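Local coordinates for putative Lipoprotein (Clostridium perfringens, PDB 5J7R) that is of unknown function but, as a putative lipoprotein with a sporulation and spore germination (GerMN-like) domain, may act at the cell envelope, at residues A[143-147]-A[158-162]; A[74-78]-A[112-117]; A[52-57]-A[83-88]; A[25-31]-A[43-49]. All blocks are in the same frame, centred on the assembly; numbering follows the deposited sequence.

Interaction 1: residues A[143-147]-A[158-162]; sequences GGNFD and PNLKI
Phe146 and Lys161 are bridged backbone to backbone, the single bridge between two irregular segments of the C-terminal tail. Two hydrogen bonds flank it. Ile162 N donates to Asn145 O at 3.0 Å and almost straight, but it comes from above the carbonyl plane, 46° out of it. Asp147 N donates to Leu160 O at 2.8 Å. Weaker CA-H...O contacts lie beside both, from Lys161 CA to Asn145 O and from Phe146 CA to Leu160 O.

Van der Waals contacts fill in the rest. The aliphatic start of Lys161 crosses the Phe146 ring, with CG over one face and CB 4.0 Å from ring atom CE2. Its amine end leads away. The Leu160 side chain closes over Asp147 O, its CD1 3.4 Å from that oxygen. Ile162 CG1 lies between its own N and C (chi1 58°), turned to the Asn145 carbonyl, and CD1 comes within 4.0 Å of Asp147 N.

The carboxylate of Asp147 finds its partner outside the pair, at the backbone N of Ser149. The Phe146 ring is buried against Glu110, Gln111 and Leu114 of helix 107-121. Glu110 also accepts from the backbone N of Gly143 and Asn145, holding the tail on that helix.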
loop_
_atom_site.group_PDB
_atom_site.type_symbol
_atom_site.label_atom_id
_atom_site.label_comp_id
_atom_site.label_asym_id
_atom_site.label_seq_id
_atom_site.Cartn_x
_atom_site.Cartn_y
_atom_site.Cartn_z
ATOM N N GLY A 143 -4.934 -18.136 25.099
ATOM C CA GLY A 143 -4.961 -19.569 25.376
ATOM C C GLY A 143 -4.946 -19.963 26.826
ATOM O O GLY A 143 -5.418 -21.032 27.157
ATOM N N GLY A 144 -4.375 -19.109 27.676
ATOM C CA GLY A 144 -4.285 -19.362 29.103
ATOM C C GLY A 144 -2.845 -19.438 29.605
ATOM O O GLY A 144 -2.586 -19.204 30.788
ATOM N N ASN A 145 -1.899 -19.725 28.711
ATOM C CA ASN A 145 -0.483 -19.876 29.122
ATOM C C ASN A 145 0.447 -18.670 28.945
ATOM O O ASN A 145 1.607 -18.730 29.349
ATOM C CB ASN A 145 0.146 -21.046 28.365
ATOM C CG ASN A 145 -0.706 -22.316 28.412
ATOM O OD1 ASN A 145 -0.779 -22.947 29.453
ATOM N ND2 ASN A 145 -1.293 -22.737 27.275
ATOM N N PHE A 146 -0.028 -17.600 28.324
ATOM C CA PHE A 146 0.796 -16.416 28.093
ATOM C C PHE A 146 0.085 -15.124 28.441
ATOM O O PHE A 146 -1.084 -14.937 28.120
ATOM C CB PHE A 146 1.309 -16.383 26.649
ATOM C CG PHE A 146 2.384 -17.388 26.373
ATOM C CD1 PHE A 146 2.067 -18.677 25.983
ATOM C CD2 PHE A 146 3.726 -17.041 26.517
ATOM C CE1 PHE A 146 3.061 -19.607 25.739
ATOM C CE2 PHE A 146 4.725 -17.965 26.274
ATOM C CZ PHE A 146 4.391 -19.253 25.885
ATOM N N ASP A 147 0.830 -14.236 29.096
ATOM C CA ASP A 147 0.327 -12.940 29.522
ATOM C C ASP A 147 0.458 -11.917 28.391
ATOM O O ASP A 147 1.572 -11.553 28.001
ATOM C CB ASP A 147 1.103 -12.469 30.761
ATOM C CG ASP A 147 0.542 -11.186 31.369
ATOM O OD1 ASP A 147 -0.526 -10.712 30.923
ATOM O OD2 ASP A 147 1.166 -10.661 32.318
ATOM N N PRO A 158 9.161 -15.444 26.006
ATOM C CA PRO A 158 9.506 -16.355 27.123
ATOM C C PRO A 158 9.215 -15.777 28.524
ATOM O O PRO A 158 8.812 -16.518 29.422
ATOM C CB PRO A 158 11.012 -16.584 26.937
ATOM C CG PRO A 158 11.254 -16.358 25.486
ATOM C CD PRO A 158 10.295 -15.274 25.075
ATOM N N ASN A 159 9.395 -14.466 28.684
ATOM C CA ASN A 159 9.155 -13.776 29.960
ATOM C C ASN A 159 7.676 -13.636 30.330
ATOM O O ASN A 159 7.355 -13.345 31.479
ATOM C CB ASN A 159 9.762 -12.368 29.922
ATOM C CG ASN A 159 11.260 -12.376 29.670
ATOM O OD1 ASN A 159 11.896 -13.430 29.623
ATOM N ND2 ASN A 159 11.833 -11.187 29.506
ATOM N N LEU A 160 6.784 -13.825 29.359
ATOM C CA LEU A 160 5.332 -13.694 29.582
ATOM C C LEU A 160 4.618 -15.007 29.890
ATOM O O LEU A 160 3.386 -15.038 29.938
ATOM C CB LEU A 160 4.685 -13.054 28.339
ATOM C CG LEU A 160 5.160 -11.639 27.987
ATOM C CD1 LEU A 160 4.661 -11.218 26.610
ATOM C CD2 LEU A 160 4.754 -10.631 29.054
ATOM N N LYS A 161 5.373 -16.081 30.119
ATOM C CA LYS A 161 4.769 -17.375 30.370
ATOM C C LYS A 161 4.206 -17.441 31.793
ATOM O O LYS A 161 4.870 -17.048 32.759
ATOM C CB LYS A 161 5.752 -18.511 30.085
ATOM C CG LYS A 161 5.078 -19.854 29.853
ATOM C CD LYS A 161 5.965 -21.071 30.116
ATOM C CE LYS A 161 5.838 -21.397 31.600
ATOM N NZ LYS A 161 6.503 -22.666 31.991
ATOM N N ILE A 162 2.967 -17.919 31.894
ATOM C CA ILE A 162 2.260 -18.044 33.165
ATOM C C ILE A 162 1.570 -19.395 33.273
ATOM O O ILE A 162 1.534 -19.988 34.344
ATOM C CB ILE A 162 1.218 -16.911 33.335
ATOM C CG1 ILE A 162 0.199 -16.907 32.177
ATOM C CG2 ILE A 162 1.923 -15.560 33.406
ATOM C CD1 ILE A 162 -0.870 -15.836 32.284
#

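Interaction 2: residues A[74-78]-A[112-117]; sequences APILP and ATLEGI
Thr113 OG1 donates to Ile76 O, the one hydrogen bond between these two segments. It is short, 2.6 Å, and reaches a lone pair in the carbonyl plane at a C=O...donor angle of 129°. The hydroxyl stands beside the backbone N of Thr113 (chi1 -68°). Lys109 O, one turn earlier in the helix, also lies within bonding distance, and the two carbonyls must share the one hydroxyl proton. CG2 of the same residue is turned to Leu77, whose side chain crosses it at about a right angle, with CD2 3.9 Å from CG2.

The remaining contacts are apolar. Ile76 points its side chain at the helix. Its CB lies 3.9 Å from Thr113 CA, and its CD1 tip meets Ile117 CG1 at 4.1 Å. CD1 also comes to 4.2 Å from Gly116 C, where the helix presents bare backbone. Leu77 CD2 is a looser neighbour of Ile117 CD1.

All six touching residues are buried. Segment 74-78 belongs to the connection between helix 51-65 and strand 83-89, and it is packed on helix 107-121. Leu63 and Ile64 of helix 51-65 touch Ile76 and Leu77, while Ile117 reaches on to Ile130 and Ile132 of strand 129-134.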
loop_
_atom_site.group_PDB
_atom_site.type_symbol
_atom_site.label_atom_id
_atom_site.label_comp_id
_atom_site.label_asym_id
_atom_site.label_seq_id
_atom_site.Cartn_x
_atom_site.Cartn_y
_atom_site.Cartn_z
ATOM N N ALA A 74 -0.665 -25.732 10.043
ATOM C CA ALA A 74 -1.867 -25.648 10.867
ATOM C C ALA A 74 -2.197 -24.194 11.206
ATOM O O ALA A 74 -1.301 -23.342 11.239
ATOM C CB ALA A 74 -1.682 -26.439 12.144
ATOM N N PRO A 75 -3.488 -23.898 11.447
ATOM C CA PRO A 75 -3.877 -22.525 11.792
ATOM C C PRO A 75 -3.357 -22.081 13.168
ATOM O O PRO A 75 -3.044 -22.927 14.026
ATOM C CB PRO A 75 -5.412 -22.582 11.802
ATOM C CG PRO A 75 -5.747 -24.024 11.984
ATOM C CD PRO A 75 -4.663 -24.773 11.280
ATOM N N ILE A 76 -3.256 -20.765 13.343
ATOM C CA ILE A 76 -2.792 -20.149 14.595
ATOM C C ILE A 76 -3.904 -19.427 15.368
ATOM O O ILE A 76 -3.717 -19.091 16.537
ATOM C CB ILE A 76 -1.595 -19.193 14.372
ATOM C CG1 ILE A 76 -1.946 -18.051 13.413
ATOM C CG2 ILE A 76 -0.406 -19.984 13.843
ATOM C CD1 ILE A 76 -0.840 -17.032 13.270
ATOM N N LEU A 77 -5.037 -19.186 14.712
ATOM C CA LEU A 77 -6.202 -18.543 15.327
ATOM C C LEU A 77 -7.451 -19.269 14.851
ATOM O O LEU A 77 -7.447 -19.822 13.755
ATOM C CB LEU A 77 -6.312 -17.066 14.918
ATOM C CG LEU A 77 -5.273 -16.063 15.426
ATOM C CD1 LEU A 77 -5.423 -14.726 14.722
ATOM C CD2 LEU A 77 -5.376 -15.901 16.938
ATOM N N PRO A 78 -8.518 -19.290 15.673
ATOM C CA PRO A 78 -9.768 -19.932 15.246
ATOM C C PRO A 78 -10.322 -19.306 13.961
ATOM O O PRO A 78 -10.202 -18.095 13.762
ATOM C CB PRO A 78 -10.709 -19.669 16.417
ATOM C CG PRO A 78 -9.805 -19.594 17.590
ATOM C CD PRO A 78 -8.581 -18.889 17.089
ATOM N N ALA A 112 3.182 -20.684 19.521
ATOM C CA ALA A 112 3.324 -20.640 18.061
ATOM C C ALA A 112 2.429 -19.542 17.497
ATOM O O ALA A 112 2.810 -18.841 16.565
ATOM C CB ALA A 112 2.973 -21.983 17.447
ATOM N N THR A 113 1.241 -19.393 18.078
ATOM C CA THR A 113 0.300 -18.366 17.663
ATOM C C THR A 113 0.893 -16.977 17.843
ATOM O O THR A 113 0.905 -16.180 16.905
ATOM C CB THR A 113 -1.014 -18.459 18.454
ATOM O OG1 THR A 113 -1.695 -19.662 18.093
ATOM C CG2 THR A 113 -1.929 -17.265 18.160
ATOM N N LEU A 114 1.400 -16.691 19.036
ATOM C CA LEU A 114 1.991 -15.378 19.311
ATOM C C LEU A 114 3.239 -15.126 18.450
ATOM O O LEU A 114 3.428 -14.018 17.940
ATOM C CB LEU A 114 2.293 -15.214 20.803
ATOM C CG LEU A 114 1.096 -15.441 21.747
ATOM C CD1 LEU A 114 1.529 -15.210 23.190
ATOM C CD2 LEU A 114 -0.110 -14.574 21.414
ATOM N N GLU A 115 4.076 -16.146 18.275
ATOM C CA GLU A 115 5.274 -16.001 17.444
ATOM C C GLU A 115 4.892 -15.816 15.968
ATOM O O GLU A 115 5.567 -15.085 15.245
ATOM C CB GLU A 115 6.225 -17.191 17.603
ATOM C CG GLU A 115 6.897 -17.267 18.967
ATOM C CD GLU A 115 7.848 -18.451 19.125
ATOM O OE1 GLU A 115 7.822 -19.345 18.266
ATOM O OE2 GLU A 115 8.609 -18.503 20.121
ATOM N N GLY A 116 3.811 -16.474 15.537
ATOM C CA GLY A 116 3.327 -16.372 14.153
ATOM C C GLY A 116 2.775 -14.988 13.814
ATOM O O GLY A 116 3.032 -14.455 12.741
ATOM N N ILE A 117 2.026 -14.411 14.747
ATOM C CA ILE A 117 1.470 -13.080 14.575
ATOM C C ILE A 117 2.629 -12.070 14.514
ATOM O O ILE A 117 2.686 -11.246 13.607
ATOM C CB ILE A 117 0.470 -12.736 15.699
ATOM C CG1 ILE A 117 -0.727 -13.689 15.619
ATOM C CG2 ILE A 117 -0.037 -11.303 15.560
ATOM C CD1 ILE A 117 -1.694 -13.590 16.784
#

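Interaction 3: residues A[52-57]-A[83-88]; sequences DEILGQ and LLSFDI
Helix 52-57 and strand 83-88 cross obliquely, with 136° between their N-to-C directions and their axes 7.9 Å apart at the closest. Phe86 is the central side chain. Its ring reaches the helix backbone because chi1, -178°, turns CG away from the residue's own N. Gly56 C and Gln57 N lie over one face, the latter 3.6 Å above the plane and offset toward the rim. Glu53 CA sits at the ring edge. Gly56 has no side chain between helix and ring, and its CA comes to 3.7 Å from Phe86 CE2.

Glu53 makes the polar link. Its extended chain carries OE1 to Ile88 N, which donates at 2.8 Å and 171° from above the carboxylate plane. A water donates both to this OE1 and to Ile88 O, so the acid is tied to both backbone groups of Ile88. The other oxygen, OE2, lies 4.0 Å from Asp87 OD1. A bound magnesium ion lies about 5 Å from the Glu53 side chain and may temper its charge.

Carbon contacts lie toward both ends. Ile88 CD1 touches Asp52 CB at 3.7 Å, while the Asp52 carboxylate is held by Ser126 and the backbone N of Ile22. At the other end Leu83 CD2 packs on Gln57 CG. Leu84 and Ser85 both face Asn96 of strand 92-97, a classic beta bulge. The arrangement is a helix-on-sheet layer, with helix 51-65 packing on one face of the mixed sheet through Phe86.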
loop_
_atom_site.group_PDB
_atom_site.type_symbol
_atom_site.label_atom_id
_atom_site.label_comp_id
_atom_site.label_asym_id
_atom_site.label_seq_id
_atom_site.Cartn_x
_atom_site.Cartn_y
_atom_site.Cartn_z
ATOM N N ASP A 52 0.590 1.205 5.860
ATOM C CA ASP A 52 1.047 0.160 6.773
ATOM C C ASP A 52 -0.131 -0.426 7.551
ATOM O O ASP A 52 -0.118 -1.621 7.840
ATOM C CB ASP A 52 2.156 0.672 7.708
ATOM C CG ASP A 52 3.453 1.001 6.958
ATOM O OD1 ASP A 52 3.482 0.876 5.713
ATOM O OD2 ASP A 52 4.454 1.373 7.623
ATOM N N GLU A 53 -1.145 0.392 7.892
ATOM C CA GLU A 53 -2.316 -0.139 8.600
ATOM C C GLU A 53 -3.143 -0.999 7.685
ATOM O O GLU A 53 -3.613 -2.048 8.113
ATOM C CB GLU A 53 -3.186 0.937 9.225
ATOM C CG GLU A 53 -2.502 1.661 10.363
ATOM C CD GLU A 53 -3.421 2.614 11.121
ATOM O OE1 GLU A 53 -3.081 3.015 12.263
ATOM O OE2 GLU A 53 -4.496 2.955 10.588
ATOM N N ILE A 54 -3.336 -0.576 6.439
ATOM C CA ILE A 54 -4.126 -1.426 5.528
ATOM C C ILE A 54 -3.388 -2.724 5.216
ATOM O O ILE A 54 -4.027 -3.740 5.099
ATOM C CB ILE A 54 -4.758 -0.789 4.263
ATOM C CG1 ILE A 54 -3.745 -0.436 3.193
ATOM C CG2 ILE A 54 -5.622 0.376 4.683
ATOM C CD1 ILE A 54 -4.411 -0.028 1.895
ATOM N N LEU A 55 -2.060 -2.678 5.088
ATOM C CA LEU A 55 -1.268 -3.883 4.818
ATOM C C LEU A 55 -1.312 -4.815 6.026
ATOM O O LEU A 55 -1.573 -6.013 5.883
ATOM C CB LEU A 55 0.178 -3.530 4.496
ATOM C CG LEU A 55 1.112 -4.696 4.165
ATOM C CD1 LEU A 55 0.616 -5.483 2.960
ATOM C CD2 LEU A 55 2.504 -4.161 3.909
ATOM N N GLY A 56 -1.062 -4.262 7.207
ATOM C CA GLY A 56 -1.101 -5.032 8.442
ATOM C C GLY A 56 -2.461 -5.676 8.625
ATOM O O GLY A 56 -2.577 -6.847 8.983
ATOM N N GLN A 57 -3.497 -4.904 8.355
ATOM C CA GLN A 57 -4.856 -5.396 8.484
ATOM C C GLN A 57 -5.083 -6.577 7.543
ATOM O O GLN A 57 -5.699 -7.555 7.921
ATOM C CB GLN A 57 -5.845 -4.255 8.244
ATOM C CG GLN A 57 -7.296 -4.655 8.263
ATOM C CD GLN A 57 -8.227 -3.450 8.269
ATOM O OE1 GLN A 57 -7.947 -2.428 8.905
ATOM N NE2 GLN A 57 -9.372 -3.592 7.621
ATOM N N LEU A 83 -11.519 -9.810 12.860
ATOM C CA LEU A 83 -10.682 -8.657 13.137
ATOM C C LEU A 83 -11.598 -7.431 13.310
ATOM O O LEU A 83 -12.223 -6.983 12.356
ATOM C CB LEU A 83 -9.688 -8.445 11.995
ATOM C CG LEU A 83 -8.724 -7.271 12.137
ATOM C CD1 LEU A 83 -7.869 -7.390 13.378
ATOM C CD2 LEU A 83 -7.848 -7.206 10.919
ATOM N N LEU A 84 -11.691 -6.912 14.530
ATOM C CA LEU A 84 -12.539 -5.755 14.807
ATOM C C LEU A 84 -11.889 -4.480 14.302
ATOM O O LEU A 84 -12.553 -3.636 13.700
ATOM C CB LEU A 84 -12.846 -5.654 16.300
ATOM C CG LEU A 84 -13.608 -6.847 16.892
ATOM C CD1 LEU A 84 -13.744 -6.673 18.396
ATOM C CD2 LEU A 84 -14.974 -7.032 16.248
ATOM N N SER A 85 -10.594 -4.339 14.553
ATOM C CA SER A 85 -9.855 -3.170 14.093
ATOM C C SER A 85 -8.354 -3.411 14.181
ATOM O O SER A 85 -7.891 -4.259 14.947
ATOM C CB SER A 85 -10.200 -1.920 14.908
ATOM O OG SER A 85 -9.779 -2.054 16.252
ATOM N N PHE A 86 -7.610 -2.645 13.392
ATOM C CA PHE A 86 -6.172 -2.727 13.372
ATOM C C PHE A 86 -5.635 -1.306 13.302
ATOM O O PHE A 86 -6.006 -0.556 12.404
ATOM C CB PHE A 86 -5.698 -3.556 12.187
ATOM C CG PHE A 86 -4.218 -3.711 12.136
ATOM C CD1 PHE A 86 -3.568 -4.684 12.883
ATOM C CD2 PHE A 86 -3.466 -2.869 11.359
ATOM C CE1 PHE A 86 -2.180 -4.805 12.830
ATOM C CE2 PHE A 86 -2.088 -2.978 11.315
ATOM C CZ PHE A 86 -1.442 -3.940 12.045
ATOM N N ASP A 87 -4.776 -0.934 14.249
ATOM C CA ASP A 87 -4.218 0.409 14.307
ATOM C C ASP A 87 -2.748 0.357 14.698
ATOM O O ASP A 87 -2.338 -0.521 15.431
ATOM C CB ASP A 87 -5.002 1.254 15.328
ATOM C CG ASP A 87 -6.468 1.482 14.919
ATOM O OD1 ASP A 87 -6.746 2.041 13.823
ATOM O OD2 ASP A 87 -7.357 1.174 15.734
ATOM N N ILE A 88 -1.964 1.304 14.191
ATOM C CA ILE A 88 -0.534 1.390 14.495
ATOM C C ILE A 88 -0.243 2.663 15.292
ATOM O O ILE A 88 -0.337 3.766 14.765
ATOM C CB ILE A 88 0.327 1.376 13.206
ATOM C CG1 ILE A 88 0.172 0.029 12.479
ATOM C CG2 ILE A 88 1.800 1.599 13.535
ATOM C CD1 ILE A 88 0.837 -0.029 11.118
HETATM O O HOH W 1 -0.635 4.560 12.122
#

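Interaction 4: residues A[25-31]-A[43-49]; sequences IDLSLYF and EQQEILV
Tyr30 and Gln44 face each other as a non-hydrogen-bonded pair in an antiparallel beta hairpin, strands 24-32 and 42-50. Gln44 can be followed outward. Its CB lies 3.8 Å from Ser28 CB. CG lies beside the residue's own backbone N (chi1 -61°), and from there the chain extends along the tyrosine. CG passes close to the Tyr30 ring at CE2 and CZ. CD has Tyr30 OH and Ser28 OG at similar distances, 3.7 and 3.8 Å. NE2 then donates to Tyr30 OH at 2.7 Å, with the oxygen near the amide plane. The two side chains run side by side in the same direction, and ring and amide planes are turned 65° apart.

On the same face the acid groups of Asp26 and Glu46 come together, nearly coplanar, with Asp26 OD1 2.7 Å from Glu46 OE2. The other face, with Ile25, Leu27, Leu29, Ile47 and Val49, is mostly apolar. Leu29 CG packs on Ile47 CG2 at 3.7 Å, and Leu27 CD1 meets Val49 CG2.

Paired backbone hydrogen bonds join Ile25 with Val49, Leu27 with Ile47, Leu29 with Gln45 and Phe31 with Glu43. The hairpin also serves the assembly. Ile25 and Asp26 pair in parallel with a strand of the third subunit, so the sheet continues there. Thr120 and Gln123 of the second subunit bond to the backbone of Tyr30 and Ser28. Among the bonds within the hairpin, Ile47 N to Leu27 O is one of the straightest, 2.8 Å long with 171° at the hydrogen.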
loop_
_atom_site.group_PDB
_atom_site.type_symbol
_atom_site.label_atom_id
_atom_site.label_comp_id
_atom_site.label_asym_id
_atom_site.label_seq_id
_atom_site.Cartn_x
_atom_site.Cartn_y
_atom_site.Cartn_z
ATOM N N ILE A 25 -1.491 7.817 2.216
ATOM C CA ILE A 25 -1.968 8.186 0.877
ATOM C C ILE A 25 -3.207 9.057 1.099
ATOM O O ILE A 25 -4.212 8.600 1.617
ATOM C CB ILE A 25 -2.318 6.990 -0.034
ATOM C CG1 ILE A 25 -1.187 5.951 -0.004
ATOM C CG2 ILE A 25 -2.653 7.486 -1.444
ATOM C CD1 ILE A 25 -1.456 4.702 -0.810
ATOM N N ASP A 26 -3.114 10.314 0.704
ATOM C CA ASP A 26 -4.183 11.257 0.915
ATOM C C ASP A 26 -5.088 11.210 -0.315
ATOM O O ASP A 26 -4.671 11.597 -1.391
ATOM C CB ASP A 26 -3.556 12.644 1.145
ATOM C CG ASP A 26 -4.548 13.667 1.634
ATOM O OD1 ASP A 26 -5.730 13.301 1.833
ATOM O OD2 ASP A 26 -4.138 14.840 1.817
ATOM N N LEU A 27 -6.317 10.727 -0.142
ATOM C CA LEU A 27 -7.267 10.577 -1.238
ATOM C C LEU A 27 -8.654 11.072 -0.876
ATOM O O LEU A 27 -8.906 11.540 0.228
ATOM C CB LEU A 27 -7.464 9.083 -1.521
ATOM C CG LEU A 27 -6.253 8.253 -1.899
ATOM C CD1 LEU A 27 -6.594 6.768 -1.988
ATOM C CD2 LEU A 27 -5.669 8.742 -3.213
ATOM N N SER A 28 -9.568 10.884 -1.817
ATOM C CA SER A 28 -10.969 11.240 -1.629
ATOM C C SER A 28 -11.968 10.115 -1.887
ATOM O O SER A 28 -11.734 9.195 -2.680
ATOM C CB SER A 28 -11.356 12.516 -2.437
ATOM O OG SER A 28 -10.371 12.823 -3.413
ATOM N N LEU A 29 -13.054 10.199 -1.130
ATOM C CA LEU A 29 -14.181 9.307 -1.262
ATOM C C LEU A 29 -15.271 10.190 -1.823
ATOM O O LEU A 29 -15.519 11.277 -1.291
ATOM C CB LEU A 29 -14.631 8.742 0.075
ATOM C CG LEU A 29 -13.662 7.817 0.776
ATOM C CD1 LEU A 29 -14.246 7.465 2.133
ATOM C CD2 LEU A 29 -13.396 6.557 -0.049
ATOM N N TYR A 30 -15.900 9.740 -2.903
ATOM C CA TYR A 30 -16.961 10.498 -3.539
ATOM C C TYR A 30 -18.312 9.949 -3.172
ATOM O O TYR A 30 -18.645 8.825 -3.532
ATOM C CB TYR A 30 -16.796 10.488 -5.050
ATOM C CG TYR A 30 -15.583 11.232 -5.515
ATOM C CD1 TYR A 30 -14.362 10.609 -5.586
ATOM C CD2 TYR A 30 -15.663 12.577 -5.894
ATOM C CE1 TYR A 30 -13.239 11.284 -6.015
ATOM C CE2 TYR A 30 -14.544 13.265 -6.336
ATOM C CZ TYR A 30 -13.331 12.608 -6.395
ATOM O OH TYR A 30 -12.197 13.256 -6.811
ATOM N N PHE A 31 -19.075 10.748 -2.434
ATOM C CA PHE A 31 -20.423 10.383 -2.012
ATOM C C PHE A 31 -21.459 11.216 -2.751
ATOM O O PHE A 31 -21.115 12.072 -3.569
ATOM C CB PHE A 31 -20.576 10.525 -0.500
ATOM C CG PHE A 31 -19.767 9.534 0.267
ATOM C CD1 PHE A 31 -20.211 8.222 0.402
ATOM C CD2 PHE A 31 -18.576 9.901 0.878
ATOM C CE1 PHE A 31 -19.467 7.296 1.109
ATOM C CE2 PHE A 31 -17.837 8.981 1.596
ATOM C CZ PHE A 31 -18.282 7.680 1.713
ATOM N N GLU A 43 -19.711 14.724 -4.298
ATOM C CA GLU A 43 -18.791 15.594 -3.552
ATOM C C GLU A 43 -17.750 14.738 -2.808
ATOM O O GLU A 43 -18.030 13.628 -2.374
ATOM C CB GLU A 43 -19.573 16.555 -2.629
ATOM C CG GLU A 43 -19.971 17.854 -3.297
ATOM C CD GLU A 43 -20.926 18.672 -2.460
ATOM O OE1 GLU A 43 -21.846 19.312 -3.027
ATOM O OE2 GLU A 43 -20.781 18.635 -1.224
ATOM N N GLN A 44 -16.537 15.253 -2.707
ATOM C CA GLN A 44 -15.474 14.548 -2.059
ATOM C C GLN A 44 -15.502 14.660 -0.556
ATOM O O GLN A 44 -15.925 15.661 -0.006
ATOM C CB GLN A 44 -14.123 15.153 -2.464
ATOM C CG GLN A 44 -13.776 15.117 -3.940
ATOM C CD GLN A 44 -12.494 15.870 -4.259
ATOM O OE1 GLN A 44 -12.111 16.777 -3.527
ATOM N NE2 GLN A 44 -11.841 15.523 -5.365
ATOM N N GLN A 45 -14.987 13.619 0.080
ATOM C CA GLN A 45 -14.792 13.546 1.525
ATOM C C GLN A 45 -13.393 12.950 1.632
ATOM O O GLN A 45 -13.144 11.845 1.156
ATOM C CB GLN A 45 -15.794 12.647 2.218
ATOM C CG GLN A 45 -15.516 12.497 3.705
ATOM C CD GLN A 45 -16.494 11.575 4.481
ATOM O OE1 GLN A 45 -16.022 10.657 5.112
ATOM N NE2 GLN A 45 -17.831 11.777 4.405
ATOM N N GLU A 46 -12.476 13.665 2.245
ATOM C CA GLU A 46 -11.098 13.158 2.353
ATOM C C GLU A 46 -10.895 11.886 3.201
ATOM O O GLU A 46 -11.536 11.688 4.224
ATOM C CB GLU A 46 -10.197 14.303 2.909
ATOM C CG GLU A 46 -8.748 13.895 3.234
ATOM C CD GLU A 46 -7.902 14.956 3.969
ATOM O OE1 GLU A 46 -8.467 15.780 4.719
ATOM O OE2 GLU A 46 -6.653 14.936 3.840
ATOM N N ILE A 47 -9.963 11.043 2.768
ATOM C CA ILE A 47 -9.587 9.834 3.511
ATOM C C ILE A 47 -8.062 9.706 3.474
ATOM O O ILE A 47 -7.467 9.745 2.417
ATOM C CB ILE A 47 -10.350 8.577 2.987
ATOM C CG1 ILE A 47 -10.058 7.327 3.839
ATOM C CG2 ILE A 47 -10.077 8.296 1.511
ATOM C CD1 ILE A 47 -11.081 6.223 3.662
ATOM N N LEU A 48 -7.416 9.672 4.638
ATOM C CA LEU A 48 -5.998 9.522 4.693
ATOM C C LEU A 48 -5.807 8.035 4.933
ATOM O O LEU A 48 -6.010 7.526 6.035
ATOM C CB LEU A 48 -5.394 10.388 5.784
ATOM C CG LEU A 48 -3.870 10.340 5.691
ATOM C CD1 LEU A 48 -3.331 11.092 4.479
ATOM C CD2 LEU A 48 -3.313 10.959 6.936
ATOM N N VAL A 49 -5.443 7.337 3.863
ATOM C CA VAL A 49 -5.241 5.913 3.937
ATOM C C VAL A 49 -3.847 5.695 4.442
ATOM O O VAL A 49 -2.904 6.109 3.807
ATOM C CB VAL A 49 -5.320 5.266 2.544
ATOM C CG1 VAL A 49 -5.066 3.772 2.628
ATOM C CG2 VAL A 49 -6.664 5.540 1.896
#

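Overall arrangement
Interaction 2 is the fully buried contact, interactions 3 and 4 are partly buried, and interaction 1 lies at the surface. Interaction 2 includes helix 107-121, on which interaction 1 packs; they touch where Phe146 CB meets Leu114 CD1 at 3.7 Å. Interactions 2 and 3 both involve helix 51-65, through neighbouring side chains in one and directly in the other. That helix follows strand 42-50 of interaction 4, and Ile54 packs on Val49 between them. The chemistry changes with place. Backbone pairing dominates the tail and the projecting hairpin, whereas side-chain packing with a single direct hydrogen bond joins the elements of interactions 2 and 3. Interactions 2, 3 and 4 also meet the second subunit.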